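Long-range contact in GARP domain-containing protein (Trypanosoma brucei brucei TREU927, PDB 6XZ6), which serves as a trypanosome receptor for the host complement regulator factor H and increases parasite transmission to tsetse flies: residues R34-A48 and S87-A101. Sequence-based numbering, arbitrary orientation.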
ATOM      1  N   ARG A  34       2.767   1.932  -9.933  1.00 18.63           N
ATOM      2  CA  ARG A  34       4.070   2.465 -10.343  1.00 20.35           C
ATOM      3  C   ARG A  34       4.363   2.113 -11.804  1.00 24.43           C
ATOM      4  O   ARG A  34       4.794   2.979 -12.543  1.00 26.62           O
ATOM      5  CB  ARG A  34       5.204   1.940  -9.435  1.00 24.89           C
ATOM      6  CG  ARG A  34       5.678   2.923  -8.354  1.00 32.28           C
ATOM      7  CD  ARG A  34       6.985   2.458  -7.699  1.00 38.19           C
ATOM      8  NE  ARG A  34       6.724   1.965  -6.349  1.00 51.81           N
ATOM      9  CZ  ARG A  34       6.852   0.699  -5.957  1.00 77.02           C
ATOM     10  NH1 ARG A  34       6.528   0.347  -4.716  1.00 62.78           N
ATOM     11  NH2 ARG A  34       7.314  -0.228  -6.801  1.00 60.24           N
ATOM     12  N   PHE A  35       4.087   0.871 -12.226  1.00 19.80           N
ATOM     13  CA  PHE A  35       4.230   0.391 -13.610  1.00 20.02           C
ATOM     14  C   PHE A  35       3.268   1.124 -14.540  1.00 24.74           C
ATOM     15  O   PHE A  35       3.686   1.637 -15.575  1.00 24.97           O
ATOM     16  CB  PHE A  35       3.990  -1.121 -13.674  1.00 22.04           C
ATOM     17  CG  PHE A  35       5.130  -1.973 -13.171  1.00 23.91           C
ATOM     18  CD1 PHE A  35       6.445  -1.510 -13.230  1.00 26.30           C
ATOM     19  CD2 PHE A  35       4.904  -3.291 -12.749  1.00 25.20           C
ATOM     20  CE1 PHE A  35       7.500  -2.322 -12.828  1.00 28.39           C
ATOM     21  CE2 PHE A  35       5.958  -4.107 -12.349  1.00 28.27           C
ATOM     22  CZ  PHE A  35       7.254  -3.619 -12.407  1.00 27.78           C
ATOM     23  N   GLU A  36       1.993   1.247 -14.121  1.00 21.76           N
ATOM     24  CA  GLU A  36       0.943   1.964 -14.839  1.00 21.62           C
ATOM     25  C   GLU A  36       1.303   3.447 -15.068  1.00 24.22           C
ATOM     26  O   GLU A  36       1.119   3.939 -16.179  1.00 24.21           O
ATOM     27  CB  GLU A  36      -0.410   1.797 -14.113  1.00 21.90           C
ATOM     28  CG  GLU A  36      -1.571   2.391 -14.885  1.00 25.06           C
ATOM     29  CD  GLU A  36      -2.909   2.330 -14.193  1.00 41.88           C
ATOM     30  OE1 GLU A  36      -3.842   3.006 -14.680  1.00 56.07           O
ATOM     31  OE2 GLU A  36      -3.027   1.630 -13.162  1.00 30.89           O
ATOM     32  N   ALA A  37       1.821   4.140 -14.031  1.00 20.85           N
ATOM     33  CA  ALA A  37       2.248   5.541 -14.114  1.00 20.72           C
ATOM     34  C   ALA A  37       3.419   5.691 -15.094  1.00 26.51           C
ATOM     35  O   ALA A  37       3.408   6.599 -15.922  1.00 28.34           O
ATOM     36  CB  ALA A  37       2.634   6.057 -12.734  1.00 19.95           C
ATOM     37  N   VAL A  38       4.386   4.768 -15.039  1.00 23.15           N
ATOM     38  CA  VAL A  38       5.564   4.728 -15.917  1.00 24.59           C
ATOM     39  C   VAL A  38       5.120   4.518 -17.377  1.00 29.49           C
ATOM     40  O   VAL A  38       5.631   5.175 -18.271  1.00 31.20           O
ATOM     41  CB  VAL A  38       6.583   3.642 -15.419  1.00 29.26           C
ATOM     42  CG1 VAL A  38       7.564   3.200 -16.528  1.00 31.44           C
ATOM     43  CG2 VAL A  38       7.337   4.142 -14.188  1.00 26.91           C
ATOM     44  N   GLY A  39       4.173   3.611 -17.593  1.00 25.02           N
ATOM     45  CA  GLY A  39       3.614   3.342 -18.911  1.00 25.17           C
ATOM     46  C   GLY A  39       2.877   4.536 -19.463  1.00 27.27           C
ATOM     47  O   GLY A  39       3.130   4.934 -20.589  1.00 28.88           O
ATOM     48  N   ALA A  40       1.997   5.148 -18.645  1.00 22.04           N
ATOM     49  CA  ALA A  40       1.226   6.342 -18.985  1.00 21.18           C
ATOM     50  C   ALA A  40       2.133   7.512 -19.334  1.00 25.95           C
ATOM     51  O   ALA A  40       1.903   8.163 -20.340  1.00 26.98           O
ATOM     52  CB  ALA A  40       0.310   6.706 -17.846  1.00 19.98           C
ATOM     53  N   LEU A  41       3.203   7.739 -18.548  1.00 22.83           N
ATOM     54  CA  LEU A  41       4.185   8.796 -18.798  1.00 22.33           C
ATOM     55  C   LEU A  41       4.956   8.598 -20.108  1.00 34.22           C
ATOM     56  O   LEU A  41       5.074   9.539 -20.891  1.00 37.57           O
ATOM     57  CB  LEU A  41       5.133   8.968 -17.601  1.00 19.92           C
ATOM     58  CG  LEU A  41       6.349   9.857 -17.791  1.00 23.39           C
ATOM     59  CD1 LEU A  41       5.961  11.297 -18.059  1.00 23.12           C
ATOM     60  CD2 LEU A  41       7.243   9.782 -16.600  1.00 24.64           C
ATOM     61  N   GLU A  42       5.485   7.403 -20.349  1.00 32.78           N
ATOM     62  CA  GLU A  42       6.225   7.129 -21.570  1.00 35.40           C
ATOM     63  C   GLU A  42       5.358   7.242 -22.824  1.00 39.48           C
ATOM     64  O   GLU A  42       5.831   7.740 -23.836  1.00 40.01           O
ATOM     65  CB  GLU A  42       6.946   5.794 -21.457  1.00 39.22           C
ATOM     66  CG  GLU A  42       8.080   5.849 -20.434  1.00 56.99           C
ATOM     67  CD  GLU A  42       9.273   6.744 -20.741  1.00109.96           C
ATOM     68  OE1 GLU A  42       9.733   6.762 -21.908  1.00123.88           O
ATOM     69  OE2 GLU A  42       9.756   7.421 -19.804  1.00114.98           O
ATOM     70  N   GLU A  43       4.078   6.898 -22.733  1.00 37.68           N
ATOM     71  CA  GLU A  43       3.142   7.090 -23.849  1.00 40.89           C
ATOM     72  C   GLU A  43       2.930   8.584 -24.115  1.00 45.65           C
ATOM     73  O   GLU A  43       2.838   8.978 -25.277  1.00 48.30           O
ATOM     74  CB  GLU A  43       1.786   6.427 -23.576  1.00 43.14           C
ATOM     75  CG  GLU A  43       1.432   5.355 -24.598  1.00 62.59           C
ATOM     76  CD  GLU A  43       0.402   5.749 -25.645  1.00 90.27           C
ATOM     77  OE1 GLU A  43      -0.689   5.131 -25.663  1.00 94.52           O
ATOM     78  OE2 GLU A  43       0.690   6.657 -26.459  1.00 80.39           O
ATOM     79  N   SER A  44       2.876   9.423 -23.040  1.00 37.88           N
ATOM     80  CA  SER A  44       2.703  10.877 -23.160  1.00 34.01           C
ATOM     81  C   SER A  44       3.933  11.514 -23.769  1.00 36.69           C
ATOM     82  O   SER A  44       3.811  12.483 -24.517  1.00 37.80           O
ATOM     83  CB  SER A  44       2.337  11.506 -21.824  1.00 30.33           C
ATOM     84  OG  SER A  44       3.420  11.572 -20.916  1.00 25.81           O
ATOM     85  N   LYS A  45       5.109  10.938 -23.507  1.00 31.42           N
ATOM     86  CA  LYS A  45       6.349  11.424 -24.097  1.00 31.62           C
ATOM     87  C   LYS A  45       6.443  11.007 -25.581  1.00 42.83           C
ATOM     88  O   LYS A  45       7.000  11.759 -26.382  1.00 44.23           O
ATOM     89  CB  LYS A  45       7.560  10.964 -23.292  1.00 32.03           C
ATOM     90  CG  LYS A  45       7.772  11.723 -21.984  1.00 36.87           C
ATOM     91  CD  LYS A  45       9.029  11.214 -21.307  1.00 45.26           C
ATOM     92  CE  LYS A  45       9.299  11.844 -19.967  1.00 58.90           C
ATOM     93  NZ  LYS A  45      10.160  10.958 -19.128  1.00 72.13           N
ATOM     94  N   LYS A  46       5.849   9.844 -25.966  1.00 43.14           N
ATOM     95  CA  LYS A  46       5.846   9.382 -27.371  1.00 45.90           C
ATOM     96  C   LYS A  46       4.869  10.212 -28.192  1.00 48.68           C
ATOM     97  O   LYS A  46       5.140  10.488 -29.353  1.00 51.37           O
ATOM     98  CB  LYS A  46       5.538   7.868 -27.522  1.00 50.52           C
ATOM     99  CG  LYS A  46       6.627   6.932 -26.973  1.00 67.12           C
ATOM    100  CD  LYS A  46       6.156   5.464 -26.903  1.00 80.01           C
ATOM    101  CE  LYS A  46       6.494   4.782 -25.583  1.00 86.09           C
ATOM    102  NZ  LYS A  46       5.470   3.767 -25.176  1.00 81.27           N
ATOM    103  N   ALA A  47       3.733  10.589 -27.599  1.00 42.20           N
ATOM    104  CA  ALA A  47       2.722  11.441 -28.220  1.00 42.60           C
ATOM    105  C   ALA A  47       3.292  12.855 -28.437  1.00 46.65           C
ATOM    106  O   ALA A  47       3.044  13.447 -29.485  1.00 48.17           O
ATOM    107  CB  ALA A  47       1.486  11.496 -27.333  1.00 42.05           C
ATOM    108  N   ALA A  48       4.089  13.379 -27.474  1.00 40.80           N
ATOM    109  CA  ALA A  48       4.713  14.696 -27.590  1.00 39.47           C
ATOM    110  C   ALA A  48       5.801  14.719 -28.674  1.00 46.91           C
ATOM    111  O   ALA A  48       5.905  15.695 -29.417  1.00 49.27           O
ATOM    112  CB  ALA A  48       5.284  15.134 -26.245  1.00 37.61           C
ATOM    113  N   SER A  87       2.341  15.900 -21.255  1.00 24.37           N
ATOM    114  CA  SER A  87       3.465  15.034 -20.868  1.00 22.78           C
ATOM    115  C   SER A  87       4.152  15.577 -19.564  1.00 24.92           C
ATOM    116  O   SER A  87       4.612  14.808 -18.717  1.00 24.95           O
ATOM    117  CB  SER A  87       4.443  14.885 -22.037  1.00 24.96           C
ATOM    118  OG  SER A  87       5.605  15.691 -21.938  1.00 31.41           O
ATOM    119  N   VAL A  88       4.181  16.900 -19.409  1.00 20.28           N
ATOM    120  CA  VAL A  88       4.750  17.564 -18.236  1.00 18.98           C
ATOM    121  C   VAL A  88       3.845  17.286 -17.012  1.00 23.99           C
ATOM    122  O   VAL A  88       4.353  17.022 -15.912  1.00 23.52           O
ATOM    123  CB  VAL A  88       4.991  19.075 -18.490  1.00 20.67           C
ATOM    124  CG1 VAL A  88       5.239  19.821 -17.188  1.00 19.52           C
ATOM    125  CG2 VAL A  88       6.149  19.285 -19.461  1.00 20.05           C
ATOM    126  N   ARG A  89       2.506  17.318 -17.222  1.00 19.86           N
ATOM    127  CA  ARG A  89       1.532  16.994 -16.186  1.00 18.65           C
ATOM    128  C   ARG A  89       1.601  15.504 -15.803  1.00 23.68           C
ATOM    129  O   ARG A  89       1.420  15.193 -14.625  1.00 23.64           O
ATOM    130  CB  ARG A  89       0.130  17.385 -16.609  1.00 18.68           C
ATOM    131  CG  ARG A  89      -0.156  18.862 -16.390  1.00 29.75           C
ATOM    132  CD  ARG A  89      -1.613  19.225 -16.600  1.00 35.10           C
ATOM    133  NE  ARG A  89      -2.030  18.936 -17.971  1.00 51.00           N
ATOM    134  CZ  ARG A  89      -1.960  19.809 -18.966  1.00 55.46           C
ATOM    135  NH1 ARG A  89      -1.546  21.052 -18.739  1.00 20.05           N
ATOM    136  NH2 ARG A  89      -2.331  19.454 -20.196  1.00 46.55           N
ATOM    137  N   ALA A  90       1.927  14.600 -16.770  1.00 20.18           N
ATOM    138  CA  ALA A  90       2.115  13.162 -16.527  1.00 20.16           C
ATOM    139  C   ALA A  90       3.409  12.914 -15.729  1.00 26.67           C
ATOM    140  O   ALA A  90       3.428  12.011 -14.902  1.00 27.52           O
ATOM    141  CB  ALA A  90       2.120  12.376 -17.832  1.00 21.74           C
ATOM    142  N   GLU A  91       4.458  13.754 -15.920  1.00 24.67           N
ATOM    143  CA  GLU A  91       5.725  13.714 -15.138  1.00 24.87           C
ATOM    144  C   GLU A  91       5.455  13.932 -13.668  1.00 26.29           C
ATOM    145  O   GLU A  91       5.944  13.174 -12.830  1.00 25.74           O
ATOM    146  CB  GLU A  91       6.735  14.818 -15.569  1.00 27.10           C
ATOM    147  CG  GLU A  91       7.813  14.413 -16.561  1.00 42.06           C
ATOM    148  CD  GLU A  91       8.919  13.510 -16.053  1.00 73.42           C
ATOM    149  OE1 GLU A  91       9.974  13.461 -16.727  1.00 87.40           O
ATOM    150  OE2 GLU A  91       8.737  12.844 -15.005  1.00 63.75           O
ATOM    151  N   ALA A  92       4.711  15.012 -13.358  1.00 23.25           N
ATOM    152  CA  ALA A  92       4.326  15.414 -11.998  1.00 21.70           C
ATOM    153  C   ALA A  92       3.406  14.392 -11.366  1.00 25.29           C
ATOM    154  O   ALA A  92       3.653  14.007 -10.243  1.00 25.77           O
ATOM    155  CB  ALA A  92       3.681  16.781 -12.015  1.00 22.12           C
ATOM    156  N   ALA A  93       2.414  13.869 -12.096  1.00 22.03           N
ATOM    157  CA  ALA A  93       1.523  12.851 -11.528  1.00 21.17           C
ATOM    158  C   ALA A  93       2.250  11.542 -11.194  1.00 25.30           C
ATOM    159  O   ALA A  93       2.012  11.015 -10.111  1.00 25.85           O
ATOM    160  CB  ALA A  93       0.328  12.609 -12.437  1.00 22.47           C
ATOM    161  N   ALA A  94       3.177  11.055 -12.078  1.00 20.76           N
ATOM    162  CA  ALA A  94       3.970   9.824 -11.869  1.00 19.02           C
ATOM    163  C   ALA A  94       4.915   9.962 -10.691  1.00 23.14           C
ATOM    164  O   ALA A  94       5.118   9.005  -9.959  1.00 23.76           O
ATOM    165  CB  ALA A  94       4.737   9.438 -13.121  1.00 20.11           C
ATOM    166  N   MET A  95       5.473  11.164 -10.490  1.00 19.68           N
ATOM    167  CA  MET A  95       6.346  11.518  -9.371  1.00 17.52           C
ATOM    168  C   MET A  95       5.505  11.342  -8.084  1.00 21.42           C
ATOM    169  O   MET A  95       6.013  10.764  -7.126  1.00 21.80           O
ATOM    170  CB  MET A  95       6.869  12.967  -9.569  1.00 18.98           C
ATOM    171  CG  MET A  95       7.520  13.603  -8.347  1.00 20.96           C
ATOM    172  SD  MET A  95       6.382  14.243  -7.060  1.00 23.90           S
ATOM    173  CE  MET A  95       5.801  15.693  -7.806  1.00 19.98           C
ATOM    174  N   GLU A  96       4.208  11.773  -8.081  1.00 17.03           N
ATOM    175  CA  GLU A  96       3.352  11.589  -6.893  1.00 16.61           C
ATOM    176  C   GLU A  96       3.084  10.103  -6.649  1.00 22.14           C
ATOM    177  O   GLU A  96       3.148   9.658  -5.516  1.00 23.38           O
ATOM    178  CB  GLU A  96       2.020  12.367  -6.951  1.00 17.89           C
ATOM    179  CG  GLU A  96       2.051  13.796  -7.479  1.00 27.56           C
ATOM    180  CD  GLU A  96       2.500  14.934  -6.580  1.00 32.47           C
ATOM    181  OE1 GLU A  96       2.249  16.108  -6.947  1.00 35.86           O
ATOM    182  OE2 GLU A  96       3.123  14.661  -5.531  1.00  5.24           O
ATOM    183  N   VAL A  97       2.807   9.333  -7.713  1.00 17.82           N
ATOM    184  CA  VAL A  97       2.613   7.878  -7.617  1.00 16.40           C
ATOM    185  C   VAL A  97       3.841   7.254  -6.903  1.00 20.68           C
ATOM    186  O   VAL A  97       3.658   6.544  -5.929  1.00 20.65           O
ATOM    187  CB  VAL A  97       2.348   7.200  -9.008  1.00 17.94           C
ATOM    188  CG1 VAL A  97       2.363   5.689  -8.898  1.00 16.66           C
ATOM    189  CG2 VAL A  97       1.057   7.693  -9.635  1.00 17.23           C
ATOM    190  N   LYS A  98       5.067   7.521  -7.368  1.00 17.51           N
ATOM    191  CA  LYS A  98       6.290   7.002  -6.720  1.00 18.12           C
ATOM    192  C   LYS A  98       6.384   7.445  -5.217  1.00 22.95           C
ATOM    193  O   LYS A  98       6.815   6.666  -4.380  1.00 23.76           O
ATOM    194  CB  LYS A  98       7.545   7.427  -7.492  1.00 19.45           C
ATOM    195  CG  LYS A  98       7.872   6.506  -8.638  1.00 37.66           C
ATOM    196  CD  LYS A  98       8.280   7.250  -9.919  1.00 53.72           C
ATOM    197  CE  LYS A  98       8.079   6.400 -11.168  1.00 70.68           C
ATOM    198  NZ  LYS A  98       6.642   6.053 -11.414  1.00 72.79           N
ATOM    199  N   ARG A  99       5.934   8.654  -4.899  1.00 18.48           N
ATOM    200  CA  ARG A  99       5.942   9.221  -3.564  1.00 18.91           C
ATOM    201  C   ARG A  99       4.941   8.547  -2.606  1.00 24.18           C
ATOM    202  O   ARG A  99       5.309   8.278  -1.463  1.00 27.27           O
ATOM    203  CB  ARG A  99       5.691  10.719  -3.680  1.00 17.28           C
ATOM    204  CG  ARG A  99       5.701  11.437  -2.376  1.00 16.03           C
ATOM    205  CD  ARG A  99       5.100  12.789  -2.591  1.00 24.06           C
ATOM    206  NE  ARG A  99       4.209  13.112  -1.487  1.00 38.41           N
ATOM    207  CZ  ARG A  99       3.161  13.912  -1.588  1.00 46.79           C
ATOM    208  NH1 ARG A  99       2.875  14.496  -2.741  1.00 35.33           N
ATOM    209  NH2 ARG A  99       2.395  14.146  -0.534  1.00 33.94           N
ATOM    210  N   PHE A 100       3.693   8.306  -3.039  1.00 17.92           N
ATOM    211  CA  PHE A 100       2.680   7.640  -2.227  1.00 16.44           C
ATOM    212  C   PHE A 100       2.935   6.156  -2.074  1.00 21.22           C
ATOM    213  O   PHE A 100       2.636   5.603  -1.021  1.00 20.95           O
ATOM    214  CB  PHE A 100       1.273   7.919  -2.750  1.00 18.44           C
ATOM    215  CG  PHE A 100       0.913   9.382  -2.615  1.00 20.77           C
ATOM    216  CD1 PHE A 100       0.905  10.003  -1.368  1.00 22.93           C
ATOM    217  CD2 PHE A 100       0.612  10.148  -3.740  1.00 23.86           C
ATOM    218  CE1 PHE A 100       0.611  11.357  -1.250  1.00 24.31           C
ATOM    219  CE2 PHE A 100       0.307  11.506  -3.619  1.00 26.50           C
ATOM    220  CZ  PHE A 100       0.297  12.096  -2.372  1.00 24.42           C
ATOM    221  N   ALA A 101       3.501   5.518  -3.121  1.00 18.99           N
ATOM    222  CA  ALA A 101       3.930   4.120  -3.166  1.00 19.07           C
ATOM    223  C   ALA A 101       5.049   3.938  -2.135  1.00 26.47           C
ATOM    224  O   ALA A 101       4.989   3.006  -1.350  1.00 28.27           O
ATOM    225  CB  ALA A 101       4.430   3.772  -4.553  1.00 20.10           C
TER
HETATM  226  O   HOH W   1       7.782   3.931  -4.498  1.00 28.19           O
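Within the long helical bundle of this receptor, helices 4-61 and 67-125 pack antiparallel, and Leu41 of the first enters the second as a knob into a hole lined by Ser87, Ala90, Glu91 and Ala94. The short segments 34-48 and 87-101 approach to 8.8 Å between axes at an angle of 164°. Small residues permit this spacing: the methyl groups of Ala37 and Ala94 meet CB to CB at 4.0 Å, and Ala37 CB also rests against both methyls of Val97. With CG anti to the backbone N (chi1 170°) and chi2 near 64°, Leu41 lays CD1 over the backbone of Ala90 and Glu91, 3.6 Å from Glu91 N, while CD2 lies beside the Glu91 carboxylate. Glu91, its chain bent at chi2, forms a salt bridge with the extended Lys45, OE1 to NZ 3.5 Å, in which the hydrogen bond itself is weak; Lys45 NZ also makes a long ion pair with Glu42. On the buried side, Ser44 OG bonds back to Leu41 O at 2.6 Å, sharing this carbonyl with Lys45 N, and its oxygen abuts Ala90 CB. Helix 165-208 packs beside the pair, touching Glu36, Ala93 and Phe100. At the Arg34 end of the segment, NH1 forms a salt bridge with Asp105. The edge of the Arg34 guanidinium meets Ala101 CB, 3.4 Å from NE, and a water joins NE, by a weak bond, to Lys98 O, to which it donates at 2.9 Å.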